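Local coordinates for protein transcriptional regulator, HTH_3 family (Vibrio cholerae, PDB 1Y9Q) that probably binds DNA as a dimeric transcription regulator, joining a helix-turn-helix domain to a cupin domain that holds zinc, with D-methionine bound beside it, at residues Arg23-Leu27 with Asp28-Gln32; Thr34-Lys38 with Ala39-Gln43; Ser49-Ile53 with Ala54-Lys58; Ile109-Leu112 with Asp113-Gln117; Ile130-Glu134 with Gly135-Val139. One frame throughout, in Å; residues are numbered along the deposited sequence.

Interaction 1. Residues Arg23-Leu27 with Asp28-Gln32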
# COMPACT_ATOMS: atom_id res chain seq x y z
N ARG A 23 -19.59 9.83 -17.94
CA ARG A 23 -19.88 8.41 -17.74
C ARG A 23 -21.27 8.21 -17.13
O ARG A 23 -21.74 7.08 -17.01
CB ARG A 23 -18.83 7.79 -16.82
CG ARG A 23 -17.44 7.74 -17.45
CD ARG A 23 -16.36 7.44 -16.41
NE ARG A 23 -15.10 7.04 -17.03
CZ ARG A 23 -14.41 7.78 -17.89
NH1 ARG A 23 -14.84 8.99 -18.24
NH2 ARG A 23 -13.28 7.31 -18.41
N GLY A 24 -21.92 9.31 -16.76
CA GLY A 24 -23.24 9.23 -16.16
C GLY A 24 -23.22 8.62 -14.77
O GLY A 24 -24.19 7.99 -14.34
N LEU A 25 -22.11 8.81 -14.06
CA LEU A 25 -21.93 8.27 -12.72
C LEU A 25 -22.28 9.24 -11.60
O LEU A 25 -22.07 10.44 -11.73
CB LEU A 25 -20.48 7.81 -12.53
CG LEU A 25 -19.98 6.59 -13.33
CD1 LEU A 25 -18.46 6.49 -13.25
CD2 LEU A 25 -20.63 5.32 -12.79
N SER A 26 -22.82 8.71 -10.51
CA SER A 26 -23.15 9.53 -9.35
C SER A 26 -21.88 9.57 -8.51
O SER A 26 -20.95 8.79 -8.75
CB SER A 26 -24.27 8.87 -8.53
OG SER A 26 -23.82 7.65 -7.98
N LEU A 27 -21.81 10.47 -7.54
CA LEU A 27 -20.63 10.54 -6.69
C LEU A 27 -20.49 9.27 -5.88
O LEU A 27 -19.39 8.74 -5.71
CB LEU A 27 -20.69 11.76 -5.76
CG LEU A 27 -20.30 13.11 -6.36
CD1 LEU A 27 -20.46 14.20 -5.31
CD2 LEU A 27 -18.86 13.06 -6.87
N ASP A 28 -21.62 8.76 -5.39
CA ASP A 28 -21.60 7.54 -4.58
C ASP A 28 -21.14 6.34 -5.40
O ASP A 28 -20.39 5.49 -4.90
CB ASP A 28 -22.99 7.26 -4.00
CG ASP A 28 -22.96 6.17 -2.93
OD1 ASP A 28 -22.36 6.41 -1.86
OD2 ASP A 28 -23.53 5.09 -3.17
N ALA A 29 -21.58 6.25 -6.65
CA ALA A 29 -21.18 5.14 -7.50
C ALA A 29 -19.69 5.25 -7.80
O ALA A 29 -18.99 4.24 -7.90
CB ALA A 29 -21.98 5.15 -8.80
N THR A 30 -19.21 6.47 -7.96
CA THR A 30 -17.80 6.71 -8.24
C THR A 30 -16.98 6.34 -7.00
O THR A 30 -15.86 5.84 -7.11
CB THR A 30 -17.55 8.18 -8.63
OG1 THR A 30 -18.35 8.50 -9.78
CG2 THR A 30 -16.09 8.41 -8.96
N ALA A 31 -17.55 6.58 -5.83
CA ALA A 31 -16.87 6.24 -4.59
C ALA A 31 -16.66 4.73 -4.51
O ALA A 31 -15.58 4.26 -4.18
CB ALA A 31 -17.70 6.73 -3.40
N GLN A 32 -17.71 3.97 -4.84
CA GLN A 32 -17.63 2.51 -4.79
C GLN A 32 -16.61 1.96 -5.79
O GLN A 32 -15.86 1.02 -5.48
CB GLN A 32 -19.00 1.89 -5.08
CG GLN A 32 -20.08 2.29 -4.09
CD GLN A 32 -19.69 1.99 -2.65
OE1 GLN A 32 -19.39 0.85 -2.30
NE2 GLN A 32 -19.70 3.02 -1.81

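Interaction 2. Residues Thr34-Lys38 with Ala39-Gln43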
# COMPACT_ATOMS: atom_id res chain seq x y z
N THR A 34 -13.92 3.58 -7.17
CA THR A 34 -12.55 4.00 -6.87
C THR A 34 -12.00 3.68 -5.48
O THR A 34 -10.79 3.62 -5.30
CB THR A 34 -12.41 5.52 -7.02
OG1 THR A 34 -13.20 6.16 -6.00
CG2 THR A 34 -12.88 5.98 -8.39
N GLY A 35 -12.88 3.49 -4.51
CA GLY A 35 -12.40 3.21 -3.17
C GLY A 35 -12.09 4.51 -2.44
O GLY A 35 -11.59 4.50 -1.31
N VAL A 36 -12.37 5.64 -3.09
CA VAL A 36 -12.16 6.95 -2.49
C VAL A 36 -13.52 7.38 -1.93
O VAL A 36 -14.53 7.27 -2.62
CB VAL A 36 -11.67 7.98 -3.54
CG1 VAL A 36 -11.52 9.35 -2.90
CG2 VAL A 36 -10.35 7.51 -4.14
N SER A 37 -13.55 7.86 -0.69
CA SER A 37 -14.82 8.26 -0.08
C SER A 37 -15.58 9.28 -0.91
O SER A 37 -14.99 10.12 -1.58
CB SER A 37 -14.60 8.82 1.33
OG SER A 37 -13.99 10.10 1.30
N LYS A 38 -16.91 9.19 -0.85
CA LYS A 38 -17.76 10.13 -1.58
C LYS A 38 -17.48 11.53 -1.06
O LYS A 38 -17.54 12.51 -1.81
CB LYS A 38 -19.24 9.80 -1.35
CG LYS A 38 -20.18 10.87 -1.86
CD LYS A 38 -21.64 10.55 -1.54
CE LYS A 38 -22.56 11.69 -1.96
NZ LYS A 38 -23.99 11.40 -1.62
N ALA A 39 -17.16 11.62 0.23
CA ALA A 39 -16.87 12.90 0.85
C ALA A 39 -15.66 13.54 0.18
O ALA A 39 -15.69 14.71 -0.20
CB ALA A 39 -16.63 12.72 2.34
N MSE A 40 -14.58 12.78 0.05
CA MSE A 40 -13.37 13.31 -0.57
C MSE A 40 -13.60 13.66 -2.03
O MSE A 40 -13.14 14.70 -2.50
CB MSE A 40 -12.22 12.30 -0.46
CG MSE A 40 -10.91 12.84 -0.98
SE MSE A 40 -9.43 11.66 -0.56
CE MSE A 40 -9.61 11.68 1.38
N LEU A 41 -14.32 12.80 -2.75
CA LEU A 41 -14.62 13.06 -4.16
C LEU A 41 -15.38 14.37 -4.31
O LEU A 41 -15.14 15.14 -5.25
CB LEU A 41 -15.44 11.91 -4.76
CG LEU A 41 -14.72 10.55 -4.88
CD1 LEU A 41 -15.72 9.48 -5.30
CD2 LEU A 41 -13.60 10.65 -5.89
N GLY A 42 -16.30 14.64 -3.39
CA GLY A 42 -17.06 15.87 -3.44
C GLY A 42 -16.15 17.07 -3.23
O GLY A 42 -16.26 18.08 -3.93
N GLN A 43 -15.26 16.96 -2.25
CA GLN A 43 -14.32 18.04 -1.94
C GLN A 43 -13.39 18.31 -3.13
O GLN A 43 -13.06 19.46 -3.42
CB GLN A 43 -13.48 17.68 -0.72
CG GLN A 43 -14.30 17.42 0.55
CD GLN A 43 -13.44 17.07 1.75
OE1 GLN A 43 -12.63 16.14 1.70
NE2 GLN A 43 -13.62 17.80 2.85

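Interaction 3. Residues Ser49-Ile53 with Ala54-Lys58. With MED (D-methionine), chain C.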
# COMPACT_ATOMS: atom_id res chain seq x y z
N SER A 49 -10.02 20.20 -1.72
CA SER A 49 -8.88 19.40 -1.30
C SER A 49 -7.98 19.09 -2.48
O SER A 49 -8.45 18.82 -3.59
CB SER A 49 -9.33 18.09 -0.66
OG SER A 49 -9.59 17.11 -1.64
N SER A 50 -6.68 19.14 -2.24
CA SER A 50 -5.68 18.86 -3.26
C SER A 50 -5.33 17.37 -3.23
O SER A 50 -4.70 16.89 -2.29
CB SER A 50 -4.42 19.69 -2.99
OG SER A 50 -4.01 19.53 -1.64
N PRO A 51 -5.75 16.63 -4.26
CA PRO A 51 -5.46 15.19 -4.30
C PRO A 51 -3.99 14.87 -4.55
O PRO A 51 -3.28 15.61 -5.22
CB PRO A 51 -6.37 14.70 -5.43
CG PRO A 51 -6.40 15.87 -6.36
CD PRO A 51 -6.57 17.04 -5.41
N THR A 52 -3.55 13.75 -4.00
CA THR A 52 -2.18 13.31 -4.18
C THR A 52 -2.13 12.53 -5.49
O THR A 52 -3.18 12.18 -6.05
CB THR A 52 -1.74 12.37 -3.05
OG1 THR A 52 -2.61 11.24 -3.03
CG2 THR A 52 -1.82 13.09 -1.71
N ILE A 53 -0.93 12.28 -5.98
CA ILE A 53 -0.76 11.52 -7.20
C ILE A 53 -1.36 10.14 -7.00
O ILE A 53 -1.98 9.58 -7.90
CB ILE A 53 0.74 11.38 -7.56
CG1 ILE A 53 1.30 12.75 -7.94
CG2 ILE A 53 0.91 10.37 -8.70
CD1 ILE A 53 2.78 12.75 -8.32
N ALA A 54 -1.21 9.60 -5.79
CA ALA A 54 -1.74 8.27 -5.50
C ALA A 54 -3.26 8.24 -5.56
O ALA A 54 -3.86 7.27 -6.02
CB ALA A 54 -1.25 7.80 -4.14
N THR A 55 -3.89 9.31 -5.09
CA THR A 55 -5.35 9.38 -5.10
C THR A 55 -5.84 9.50 -6.54
O THR A 55 -6.85 8.89 -6.92
CB THR A 55 -5.86 10.57 -4.26
OG1 THR A 55 -5.54 10.34 -2.88
CG2 THR A 55 -7.37 10.70 -4.39
N LEU A 56 -5.13 10.29 -7.34
CA LEU A 56 -5.47 10.47 -8.75
C LEU A 56 -5.49 9.12 -9.47
O LEU A 56 -6.41 8.82 -10.23
CB LEU A 56 -4.47 11.38 -9.45
CG LEU A 56 -4.75 12.88 -9.49
CD1 LEU A 56 -4.90 13.41 -8.08
CD2 LEU A 56 -3.62 13.60 -10.21
N TRP A 57 -4.46 8.31 -9.24
CA TRP A 57 -4.40 7.00 -9.89
C TRP A 57 -5.54 6.12 -9.39
O TRP A 57 -6.12 5.34 -10.14
CB TRP A 57 -3.06 6.31 -9.61
CG TRP A 57 -1.97 6.74 -10.54
CD1 TRP A 57 -1.05 7.73 -10.33
CD2 TRP A 57 -1.72 6.24 -11.86
NE1 TRP A 57 -0.25 7.88 -11.43
CE2 TRP A 57 -0.63 6.97 -12.38
CE3 TRP A 57 -2.30 5.24 -12.64
CZ2 TRP A 57 -0.12 6.74 -13.67
CZ3 TRP A 57 -1.80 5.00 -13.91
CH2 TRP A 57 -0.72 5.75 -14.41
N LYS A 58 -5.86 6.25 -8.11
CA LYS A 58 -6.94 5.47 -7.53
C LYS A 58 -8.26 5.80 -8.23
O LYS A 58 -9.03 4.90 -8.56
CB LYS A 58 -7.02 5.75 -6.03
CG LYS A 58 -7.82 4.74 -5.25
CD LYS A 58 -7.54 4.88 -3.77
CE LYS A 58 -8.34 3.87 -2.98
NZ LYS A 58 -8.10 4.01 -1.52
N MED C . 2.19 4.22 -12.03
CA MED C . 2.26 5.49 -11.25
C MED C . 1.93 5.25 -9.78
O MED C . 1.65 4.12 -9.33
CB MED C . 3.66 6.12 -11.42
CG MED C . 3.99 7.44 -10.75
SD MED C . 2.96 8.69 -11.59
CE MED C . 3.59 8.67 -13.21
OXT MED C . 1.92 6.19 -8.99
O HOH W 1 -5.50 12.86 -1.94

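Interaction 4. Residues Ile109-Leu112 with Asp113-Gln117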
# COMPACT_ATOMS: atom_id res chain seq x y z
N ILE A 109 10.14 9.72 -14.13
CA ILE A 109 9.93 10.09 -12.73
C ILE A 109 11.20 10.32 -11.93
O ILE A 109 12.12 9.51 -11.98
CB ILE A 109 9.14 8.98 -12.00
CG1 ILE A 109 7.89 8.59 -12.80
CG2 ILE A 109 8.77 9.44 -10.60
CD1 ILE A 109 7.01 9.74 -13.16
N THR A 110 11.23 11.42 -11.19
CA THR A 110 12.38 11.75 -10.35
C THR A 110 11.96 11.71 -8.89
O THR A 110 11.09 12.47 -8.46
CB THR A 110 12.94 13.15 -10.66
OG1 THR A 110 13.37 13.20 -12.02
CG2 THR A 110 14.13 13.46 -9.75
N LEU A 111 12.58 10.81 -8.13
CA LEU A 111 12.30 10.67 -6.71
C LEU A 111 13.40 11.37 -5.94
O LEU A 111 14.59 11.22 -6.25
CB LEU A 111 12.25 9.19 -6.33
CG LEU A 111 11.10 8.37 -6.91
CD1 LEU A 111 11.27 6.90 -6.54
CD2 LEU A 111 9.79 8.90 -6.37
N LEU A 112 13.02 12.14 -4.92
CA LEU A 112 13.99 12.88 -4.12
C LEU A 112 13.89 12.55 -2.63
O LEU A 112 12.89 11.99 -2.17
CB LEU A 112 13.80 14.38 -4.31
CG LEU A 112 13.91 14.92 -5.73
CD1 LEU A 112 13.54 16.40 -5.74
CD2 LEU A 112 15.31 14.71 -6.27
N ASP A 113 14.94 12.90 -1.90
CA ASP A 113 14.99 12.68 -0.46
C ASP A 113 14.51 11.28 -0.11
O ASP A 113 13.68 11.10 0.78
CB ASP A 113 14.12 13.73 0.25
CG ASP A 113 14.47 13.89 1.71
OD1 ASP A 113 15.65 14.19 2.01
OD2 ASP A 113 13.57 13.73 2.56
N HIS A 114 15.06 10.29 -0.81
CA HIS A 114 14.71 8.88 -0.63
C HIS A 114 13.22 8.65 -0.40
O HIS A 114 12.82 7.80 0.39
CB HIS A 114 15.55 8.25 0.50
CG HIS A 114 15.33 8.85 1.86
ND1 HIS A 114 14.20 8.60 2.61
CD2 HIS A 114 16.12 9.64 2.62
CE1 HIS A 114 14.30 9.22 3.77
NE2 HIS A 114 15.46 9.85 3.81
N HIS A 115 12.41 9.42 -1.12
CA HIS A 115 10.96 9.31 -1.02
C HIS A 115 10.46 7.91 -1.38
O HIS A 115 11.04 7.23 -2.24
CB HIS A 115 10.29 10.32 -1.96
CG HIS A 115 8.80 10.22 -1.99
ND1 HIS A 115 7.99 10.59 -0.94
CD2 HIS A 115 7.96 9.74 -2.95
CE1 HIS A 115 6.73 10.36 -1.24
NE2 HIS A 115 6.68 9.84 -2.46
N GLN A 116 9.41 7.47 -0.70
CA GLN A 116 8.81 6.17 -0.97
C GLN A 116 7.37 6.43 -1.39
O GLN A 116 6.63 7.13 -0.70
CB GLN A 116 8.84 5.28 0.28
CG GLN A 116 8.37 3.87 -0.00
CD GLN A 116 8.54 2.94 1.18
OE1 GLN A 116 9.61 2.89 1.79
NE2 GLN A 116 7.50 2.19 1.50
N GLN A 117 6.98 5.86 -2.53
CA GLN A 117 5.65 6.05 -3.08
C GLN A 117 4.87 4.74 -3.17
O GLN A 117 5.20 3.88 -3.99
CB GLN A 117 5.78 6.67 -4.48
CG GLN A 117 4.49 7.02 -5.18
CD GLN A 117 3.77 8.17 -4.53
OE1 GLN A 117 4.38 9.03 -3.89
NE2 GLN A 117 2.45 8.21 -4.70

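Interaction 5. Residues Ile130-Glu134 with Gly135-Val139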
# COMPACT_ATOMS: atom_id res chain seq x y z
N ILE A 130 9.63 -0.54 -15.86
CA ILE A 130 10.50 0.38 -15.13
C ILE A 130 11.93 0.26 -15.67
O ILE A 130 12.42 -0.84 -15.89
CB ILE A 130 10.55 0.03 -13.62
CG1 ILE A 130 9.16 0.08 -13.00
CG2 ILE A 130 11.49 0.98 -12.90
CD1 ILE A 130 8.57 1.47 -12.88
N HIS A 131 12.57 1.40 -15.90
CA HIS A 131 13.95 1.44 -16.38
C HIS A 131 14.64 2.54 -15.58
O HIS A 131 14.29 3.72 -15.70
CB HIS A 131 14.01 1.75 -17.88
CG HIS A 131 15.37 1.56 -18.48
ND1 HIS A 131 15.71 2.05 -19.72
CD2 HIS A 131 16.48 0.95 -18.00
CE1 HIS A 131 16.97 1.76 -19.98
NE2 HIS A 131 17.46 1.09 -18.95
N VAL A 132 15.61 2.16 -14.76
CA VAL A 132 16.32 3.12 -13.93
C VAL A 132 17.35 3.93 -14.72
O VAL A 132 18.28 3.37 -15.29
CB VAL A 132 17.04 2.41 -12.75
CG1 VAL A 132 17.63 3.45 -11.80
CG2 VAL A 132 16.05 1.53 -12.00
N LEU A 133 17.15 5.24 -14.75
CA LEU A 133 18.06 6.12 -15.47
C LEU A 133 19.21 6.60 -14.58
O LEU A 133 20.33 6.80 -15.06
CB LEU A 133 17.30 7.33 -16.01
CG LEU A 133 16.10 7.03 -16.93
CD1 LEU A 133 15.45 8.32 -17.37
CD2 LEU A 133 16.58 6.23 -18.14
N GLU A 134 18.92 6.78 -13.30
CA GLU A 134 19.93 7.26 -12.36
C GLU A 134 19.66 6.80 -10.93
O GLU A 134 18.51 6.73 -10.50
CB GLU A 134 19.98 8.79 -12.39
CG GLU A 134 21.09 9.39 -11.55
CD GLU A 134 20.86 10.85 -11.23
OE1 GLU A 134 20.50 11.61 -12.15
OE2 GLU A 134 21.04 11.24 -10.05
N GLY A 135 20.73 6.50 -10.21
CA GLY A 135 20.61 6.08 -8.82
C GLY A 135 20.19 4.65 -8.59
O GLY A 135 20.24 3.79 -9.47
N ILE A 136 19.77 4.39 -7.35
CA ILE A 136 19.33 3.08 -6.93
C ILE A 136 17.91 3.24 -6.38
O ILE A 136 17.63 4.18 -5.63
CB ILE A 136 20.24 2.51 -5.81
CG1 ILE A 136 21.65 2.29 -6.37
CG2 ILE A 136 19.67 1.21 -5.26
CD1 ILE A 136 22.65 1.84 -5.32
N MSE A 137 17.02 2.34 -6.77
CA MSE A 137 15.63 2.41 -6.32
C MSE A 137 15.10 1.01 -6.09
O MSE A 137 15.75 0.03 -6.44
CB MSE A 137 14.78 3.11 -7.38
CG MSE A 137 14.47 2.21 -8.58
SE MSE A 137 13.22 2.99 -9.81
CE MSE A 137 11.64 2.97 -8.68
N LYS A 138 13.91 0.91 -5.49
CA LYS A 138 13.28 -0.39 -5.28
C LYS A 138 11.82 -0.31 -5.70
O LYS A 138 11.20 0.74 -5.61
CB LYS A 138 13.41 -0.84 -3.82
CG LYS A 138 12.99 0.18 -2.77
CD LYS A 138 13.16 -0.42 -1.37
CE LYS A 138 12.73 0.55 -0.27
NZ LYS A 138 12.87 -0.08 1.07
N VAL A 139 11.29 -1.42 -6.21
CA VAL A 139 9.91 -1.46 -6.68
C VAL A 139 9.18 -2.58 -5.97
O VAL A 139 9.65 -3.72 -5.95
CB VAL A 139 9.86 -1.71 -8.20
CG1 VAL A 139 8.42 -1.70 -8.69
CG2 VAL A 139 10.67 -0.64 -8.92

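Interaction 1. Residues Arg23-Leu27 with Asp28-Gln32
A chi1 of 65° at Ser-26 sets OG between its own backbone N and carbonyl carbon, curled toward the helix that follows, while chi1 of -59° at Thr-30 turns OG1 away from its own carbonyl carbon and back toward Ser-26. Both hydroxyls then find backbone partners. Ser-26 OG accepts the N-H of Ala-29, with 3.0 Å between OG and that N. In the other direction, Thr-30 OG1 donates to Ser-26 O at 2.8 Å. The same carbonyl takes a second donor, Thr-30 N, whose distance to Ser-26 O is 3.0 Å. The two donors of Thr-30 come in from opposite faces of the carbonyl plane, so a single residue clasps Ser-26 O from both sides and fixes its own hydroxyl rotation in doing so. This is an N-cap: Ser-26 stands in front of helix 27-34, just after a Schellman motif at Gly-24 has closed helix 5-22. Helix 27-34 is the first of the two helices of the helix-turn-helix unit, and from here on its regular pattern takes over, as in the bond from Ala-31 N to Leu-27 O at 2.8 Å. Leu-25 supplies the apolar side of the start. Its side chain crosses that of Thr-30 at about a right angle, with CB 3.5 Å from Thr-30 OG1, and its CD2 branch rests 4.2 Å from Ala-29 CB. Farther out, Leu-25 and Thr-30 both touch Leu-63 of helix 53-63. The Leu-27 side chain turns off the other way, onto Lys-38 and Glu-45 of helix 38-45.

Interaction 2. Residues Thr34-Lys38 with Ala39-Gln43
Leu-41 folds back over the residues that start its own helix, and its side chain can be followed outward. CB sits over the carbonyl oxygens of Ser-37 and Lys-38. Next, CG comes 3.3 Å from Ser-37 O and also touches Val-36 CG1. The branches then part: CD1 passes over Val-36 O at 3.7 Å, and CD2 packs on Val-36 CG1 at 3.9 Å. Val-36 offers that methyl because its CG1 is anti to the backbone N (chi1 178°), and the same methyl receives selenomethionine Met-40, whose SE lies 3.9 Å from Val-36 CG1 with the two side chains at about a right angle. One branch of a valine thus serves two helix residues. Beside this apolar patch Ser-37 acts as N-cap: its OG accepts from Met-40 N at 3.0 Å, and its carbonyl takes Leu-41 N in the carbonyl plane, Leu-41 N to Ser-37 O being 3.0 Å. On the incoming side Thr-34 makes an ST turn, its OG1 accepting from Val-36 N at 3.1 Å while also bonded to Thr-30 O. Residues 35-37 link helix 27-34 to helix 38-45 and so form the turn of the helix-turn-helix motif; the second helix is the one that in this family usually reads DNA. Leu-41 lies against Thr-30 and Ala-31 of helix 27-34; it and Val-36 touch Ile-59 of helix 53-63, and Met-40 reaches Asp-142 of the second subunit.

Interaction 3. Residues Ser49-Ile53 with Ala54-Lys58
Ile-53 and Trp-57 run alongside each other from the same flank of the helix, and together they present one wall to the bound D-methionine. The ligand CA sits over one face of the indole, displaced toward its rim, and the ligand sulfur SD comes 3.3 Å from Trp-57 NE1. Ile-53 adds its CG2 methyl, 3.9 Å from that same SD. This methyl also lies at the edge of the indole and in its plane, 3.7 Å from Trp-57 CD1. It is the branch anti to the backbone N (CG1 has chi1 of -68°), which brings it alongside the ring. One helical turn separates the two residues, and Trp-57 N bonds to Ile-53 O at 3.1 Å. The wall is thus built into the first turn of helix 53-63, which follows the helix-turn-helix pair and here leans on the cupin domain: Trp-57 also meets the ring of zinc ligand His-122 and stacks with Phe-67. Thr-52 stands at the N-cap of this helix. Its OG1 shares a hydrogen bond with Thr-55 OG1, 3.1 Å away, and a water accepts from Thr-52 N at 3.0 Å while bonded to Thr-55 OG1 at 2.7 Å. Thr-52 O takes Leu-56 N in the ordinary helical way. Pro-51 CB and Leu-56 CD1 are modelled unusually close, at 3.3 Å, so the exact placement of CD1 is doubtful. Outside this shell, Asp-87 OD1 receives Ile-53 N, and Glu-143 of the second subunit forms a salt bridge with Lys-58.

Interaction 4. Residues Ile109-Leu112 with Asp113-Gln117
Leu-112 and His-115 close a tight turn through the one hydrogen bond between 109-112 and 113-117, His-115 N to Leu-112 O at 2.8 Å. The donor stands 43° above the carbonyl plane, well off a lone pair. Asp-113 and His-114 occupy the two central positions, both with left-handed helical backbone angles, which makes this a beta turn nearer type III' than type I'. A second polar bond lies within 113-117 and is nearly straight at 177°: His-115 NE2 donates to Gln-117 OE1 at 2.8 Å. The acceptor lies in the imidazole plane, and the donor lies in the plane of the amide carbonyl, a geometry that holds the ring rotation and is consistent with a proton on NE2. Van der Waals contact is slighter. With CG of His-115 anti to its backbone N (chi1 176°), the ring swings toward Leu-111, whose CD2 meets the ring edge in plane, 4.0 Å from His-115 CD2, the two side chains crossing at about a right angle. The turn carries the chain of the cupin domain from one sheet to the other. Strand 104-111 lies between strands 90-99 and 171-178 of the first sheet, whereas 116-119 is, within this chain, the outermost strand of the second, beside 162-166; at the turn, His-114 meets His-114 of the second subunit.

Interaction 5. Residues Ile130-Glu134 with Gly135-Val139
Val-139 O is hydrogen-bonded to His-146 ND1, while the side chain of the same valine turns inward, its CG2 loosely touching Ile-130 CG2. Between 130-134 and 135-139, by contrast, no hydrogen bond forms, and the polar atom of 135-139 nearest to the Val-132 side chain is Gly-135 O, 3.5 Å from CG1. The contact itself is apolar and turns on selenomethionine Met-137. Its CG leaves in the direction between backbone N and carbonyl carbon (chi1 76°), and the chain bends again at the selenium (chi3 -67°), folding the end across the gap. There CG lies 3.8 Å from Val-132 CG2, the two side chains overlapping from opposing strands, each heading past the other. The selenium bridges two residues, with Met-137 SE 3.9 Å from Val-132 CG2 and 4.1 Å from Ile-130 CG2. Strands 130-134 and 137-139 run antiparallel in direction, with axes 9.5 Å apart, too far for backbone pairing: they belong to the two facing sheets of the cupin fold, and a classic beta bulge at Leu-133 and Glu-134, opposite Val-172, precedes the connection through Gly-135. Chemically, the side-chain contact across the core is apolar, resting on van der Waals packing and burial of hydrophobic surface, while the backbone of 130-133 bonds within its own sheet, as Ile-130 does with Ile-154 and His-131 with Gln-174.

Interactions 1 and 2 follow each other within the helix-turn-helix and touch, Ala-31 CB lying 3.3 Å from Val-36 O. Interaction 2 passes on to interaction 3, where Val-36 CG2 meets Lys-58 CD at 3.9 Å. Interaction 3 is the bridge between the domains: the side chain of Trp-57 lies on D-methionine and is about 5 Å from the zinc ion, and Ala-54 CB reaches Gln-117 NE2 of interaction 4 at 3.8 Å. In the cupin domain, interactions 4 and 5 have centres about 10 Å apart, and the side chains of Leu-111 and Ile-130 are each about 7 Å from the ligand. Interaction 1 is remote, its centre about 36 Å from that of interaction 5.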